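Local coordinates for protein 4-alpha-glucanotransferase (Corynebacterium glutamicum, PDB 5B68) that is an amylomaltase, or disproportionating enzyme, of the 4-alpha-glucanotransferase family, built on a TIM-barrel fold with an N-terminal beta-sandwich domain, at residues A[196-208]-A[366-379]. Residues are numbered along the deposited sequence; the frame is centred on the assembly and turned at random.
Sequences GDFNDLGNLASVV and QLAAAQKRAVDAGM
Gly202 and Ala370 bring two nearly parallel helices together, their CA atoms 3.9 Å apart. The axes of segments 198-208 and 366-376 come within 7.9 Å, at an angle of 7°. Such closeness suits small residues at the centre: Gly202, with no CB to press on Ala370 CA, offers bare backbone to the Ala370 methyl. One turn on, the CB atoms of Ala205 and Ala374 meet at 3.5 Å, tighter than usual for two carbons.

Toward the start of helix 198-208 the backbones stand farther apart, Phe198 CA and Gln366 CA being 5.9 Å from each other, and larger side chains meet. Branched leucines suit this place: Leu367 sets CG and CD2 against the Phe198 ring, and Leu201 CD2 reaches Leu367 CD2 and Ala370 CB. Gln366 OE1 comes to the ring edge in plane, the amide standing 85° from the ring, and accepts from Arg249 N. Beyond the other helix end, slender, unbranched Met379 carries CE to Ala205 O and Val208 CG2.

Along the outer margin the long Arg373, bent at chi2 and chi3, lays one guanidinium face over Gly202 C and Asn203 CA, while NH1 gives a 2.7 Å bond to a water that donates to Asn199 O. Ser206 OG turns back to Asn203 O, 2.8 Å away.

Behind these contacts, Asp197 and Asp200 form a capping box, both carboxylates salt-bridged to Arg249. Gly378, free of a CB that would jam the preceding carbonyl O, closes a Schellman motif. Helix 198-208 rests Leu201 and Ala205 on strand 215-218 and Val208 on strand 177-182; from helix 349-376, Gln371 OE1 accepts from Ile383 N of strand 382-387.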
# COMPACT_ATOMS: atom_id res chain seq x y z
N GLY A 196 9.11 -1.72 18.01
CA GLY A 196 9.71 -0.49 17.45
C GLY A 196 8.67 0.62 17.30
O GLY A 196 7.45 0.32 17.08
N ASP A 197 9.13 1.83 17.38
CA ASP A 197 8.29 3.03 17.37
C ASP A 197 8.90 4.07 16.45
O ASP A 197 9.89 3.77 15.74
CB ASP A 197 8.08 3.50 18.84
CG ASP A 197 9.37 3.91 19.56
OD1 ASP A 197 10.28 4.49 18.92
OD2 ASP A 197 9.50 3.68 20.79
N PHE A 198 8.30 5.26 16.38
CA PHE A 198 8.79 6.29 15.40
C PHE A 198 10.22 6.74 15.73
O PHE A 198 10.97 7.17 14.86
CB PHE A 198 7.88 7.57 15.34
CG PHE A 198 6.45 7.27 14.93
CD1 PHE A 198 6.17 6.70 13.71
CD2 PHE A 198 5.40 7.68 15.73
CE1 PHE A 198 4.86 6.49 13.30
CE2 PHE A 198 4.08 7.48 15.33
CZ PHE A 198 3.82 6.84 14.13
N ASN A 199 10.58 6.74 17.02
CA ASN A 199 11.94 7.06 17.37
C ASN A 199 12.90 6.06 16.81
O ASN A 199 13.89 6.42 16.17
CB ASN A 199 12.08 7.16 18.91
CG ASN A 199 13.45 7.64 19.34
OD1 ASN A 199 14.45 6.96 19.13
ND2 ASN A 199 13.51 8.81 19.94
N ASP A 200 12.56 4.80 17.03
CA ASP A 200 13.33 3.72 16.45
C ASP A 200 13.48 3.80 14.93
O ASP A 200 14.53 3.45 14.40
CB ASP A 200 12.79 2.34 16.81
CG ASP A 200 12.73 2.11 18.33
OD1 ASP A 200 13.72 2.36 18.97
OD2 ASP A 200 11.68 1.61 18.84
N LEU A 201 12.41 4.20 14.26
CA LEU A 201 12.41 4.42 12.80
C LEU A 201 13.51 5.37 12.39
O LEU A 201 14.35 5.11 11.47
CB LEU A 201 11.04 4.91 12.33
CG LEU A 201 10.87 5.23 10.84
CD1 LEU A 201 11.13 3.98 10.05
CD2 LEU A 201 9.48 5.76 10.59
N GLY A 202 13.51 6.54 13.00
CA GLY A 202 14.51 7.54 12.68
C GLY A 202 15.95 7.15 13.08
O GLY A 202 16.89 7.39 12.34
N ASN A 203 16.08 6.44 14.19
CA ASN A 203 17.35 5.95 14.73
C ASN A 203 17.92 4.93 13.74
O ASN A 203 19.06 5.09 13.30
CB ASN A 203 17.09 5.28 16.10
CG ASN A 203 18.39 4.92 16.85
OD1 ASN A 203 19.52 5.11 16.34
ND2 ASN A 203 18.22 4.34 18.05
N LEU A 204 17.12 3.93 13.39
CA LEU A 204 17.52 2.87 12.44
C LEU A 204 17.93 3.54 11.12
O LEU A 204 18.97 3.17 10.54
CB LEU A 204 16.48 1.85 12.22
CG LEU A 204 16.75 0.66 11.31
CD1 LEU A 204 17.98 -0.09 11.75
CD2 LEU A 204 15.54 -0.21 11.19
N ALA A 205 17.15 4.50 10.63
CA ALA A 205 17.51 5.14 9.34
C ALA A 205 18.86 5.77 9.44
O ALA A 205 19.71 5.57 8.53
CB ALA A 205 16.50 6.21 8.91
N SER A 206 19.10 6.44 10.57
CA SER A 206 20.37 7.18 10.70
C SER A 206 21.52 6.17 10.76
O SER A 206 22.59 6.43 10.22
CB SER A 206 20.39 8.20 11.85
OG SER A 206 20.41 7.48 13.06
N VAL A 207 21.32 5.02 11.38
CA VAL A 207 22.38 4.01 11.50
C VAL A 207 22.72 3.39 10.17
O VAL A 207 23.85 3.33 9.78
CB VAL A 207 21.95 2.89 12.47
CG1 VAL A 207 22.83 1.65 12.35
CG2 VAL A 207 21.94 3.38 13.89
N VAL A 208 21.72 2.95 9.42
CA VAL A 208 22.05 2.20 8.16
C VAL A 208 22.53 3.20 7.15
O VAL A 208 23.24 2.83 6.22
CB VAL A 208 20.89 1.35 7.65
CG1 VAL A 208 20.50 0.29 8.65
CG2 VAL A 208 19.67 2.21 7.34
N GLN A 366 6.05 12.93 14.75
CA GLN A 366 7.10 11.95 15.04
C GLN A 366 7.63 11.35 13.75
O GLN A 366 8.84 11.10 13.62
CB GLN A 366 6.63 10.85 15.99
CG GLN A 366 6.47 11.49 17.40
CD GLN A 366 6.48 10.54 18.57
OE1 GLN A 366 6.69 9.32 18.46
NE2 GLN A 366 6.13 11.10 19.74
N LEU A 367 6.72 11.15 12.79
CA LEU A 367 7.14 10.67 11.44
C LEU A 367 7.93 11.71 10.70
O LEU A 367 8.90 11.38 10.02
CB LEU A 367 5.93 10.31 10.62
CG LEU A 367 5.31 8.96 10.85
CD1 LEU A 367 4.03 8.83 10.05
CD2 LEU A 367 6.32 7.89 10.38
N ALA A 368 7.53 12.98 10.79
CA ALA A 368 8.34 14.04 10.21
C ALA A 368 9.75 14.06 10.81
O ALA A 368 10.71 14.24 10.09
CB ALA A 368 7.71 15.39 10.44
N ALA A 369 9.86 13.88 12.12
CA ALA A 369 11.18 13.93 12.76
C ALA A 369 12.02 12.72 12.34
O ALA A 369 13.23 12.89 12.13
CB ALA A 369 11.05 13.97 14.27
N ALA A 370 11.37 11.58 12.16
CA ALA A 370 12.08 10.40 11.66
C ALA A 370 12.63 10.67 10.25
O ALA A 370 13.79 10.31 9.94
CB ALA A 370 11.25 9.15 11.64
N GLN A 371 11.81 11.21 9.37
CA GLN A 371 12.25 11.48 8.00
C GLN A 371 13.37 12.50 8.01
O GLN A 371 14.29 12.42 7.25
CB GLN A 371 11.10 11.93 7.10
CG GLN A 371 11.54 12.47 5.75
CD GLN A 371 12.02 11.40 4.80
OE1 GLN A 371 12.24 10.29 5.19
NE2 GLN A 371 12.19 11.75 3.56
N LYS A 372 13.26 13.49 8.88
CA LYS A 372 14.31 14.49 8.96
C LYS A 372 15.63 13.88 9.40
O LYS A 372 16.67 14.21 8.91
CB LYS A 372 13.91 15.60 9.93
CG LYS A 372 14.87 16.76 10.00
CD LYS A 372 14.28 17.87 10.85
CE LYS A 372 15.07 19.14 10.70
NZ LYS A 372 16.47 18.93 11.10
N ARG A 373 15.55 12.96 10.34
CA ARG A 373 16.73 12.27 10.79
C ARG A 373 17.37 11.48 9.68
O ARG A 373 18.56 11.49 9.51
CB ARG A 373 16.32 11.27 11.84
CG ARG A 373 16.37 11.80 13.25
CD ARG A 373 17.55 11.15 13.91
NE ARG A 373 17.18 10.29 15.01
CZ ARG A 373 18.07 9.59 15.70
NH1 ARG A 373 17.70 8.83 16.70
NH2 ARG A 373 19.35 9.66 15.36
N ALA A 374 16.54 10.79 8.93
CA ALA A 374 17.04 9.99 7.82
C ALA A 374 17.76 10.83 6.78
O ALA A 374 18.84 10.51 6.31
CB ALA A 374 15.93 9.20 7.19
N VAL A 375 17.16 11.95 6.40
CA VAL A 375 17.71 12.76 5.38
C VAL A 375 18.95 13.53 5.91
O VAL A 375 19.91 13.71 5.19
CB VAL A 375 16.66 13.77 4.92
CG1 VAL A 375 17.28 14.83 4.01
CG2 VAL A 375 15.58 13.05 4.14
N ASP A 376 18.92 13.97 7.16
CA ASP A 376 20.10 14.67 7.73
C ASP A 376 21.29 13.71 7.92
O ASP A 376 22.44 14.15 7.94
CB ASP A 376 19.74 15.32 9.05
CG ASP A 376 18.86 16.60 8.89
OD1 ASP A 376 18.69 17.16 7.78
OD2 ASP A 376 18.31 17.00 9.96
N ALA A 377 21.02 12.41 8.00
CA ALA A 377 22.05 11.40 7.99
C ALA A 377 22.64 11.10 6.63
O ALA A 377 23.53 10.27 6.54
CB ALA A 377 21.53 10.14 8.61
N GLY A 378 22.14 11.70 5.58
CA GLY A 378 22.63 11.55 4.22
C GLY A 378 21.77 10.79 3.24
O GLY A 378 22.14 10.63 2.07
N MET A 379 20.63 10.28 3.67
CA MET A 379 19.79 9.55 2.72
C MET A 379 19.21 10.46 1.65
O MET A 379 18.62 11.48 1.95
CB MET A 379 18.65 8.84 3.45
CG MET A 379 19.07 7.72 4.37
SD MET A 379 17.71 6.62 4.75
CE MET A 379 18.59 5.14 5.23
O HOH W 1 15.02 9.18 16.33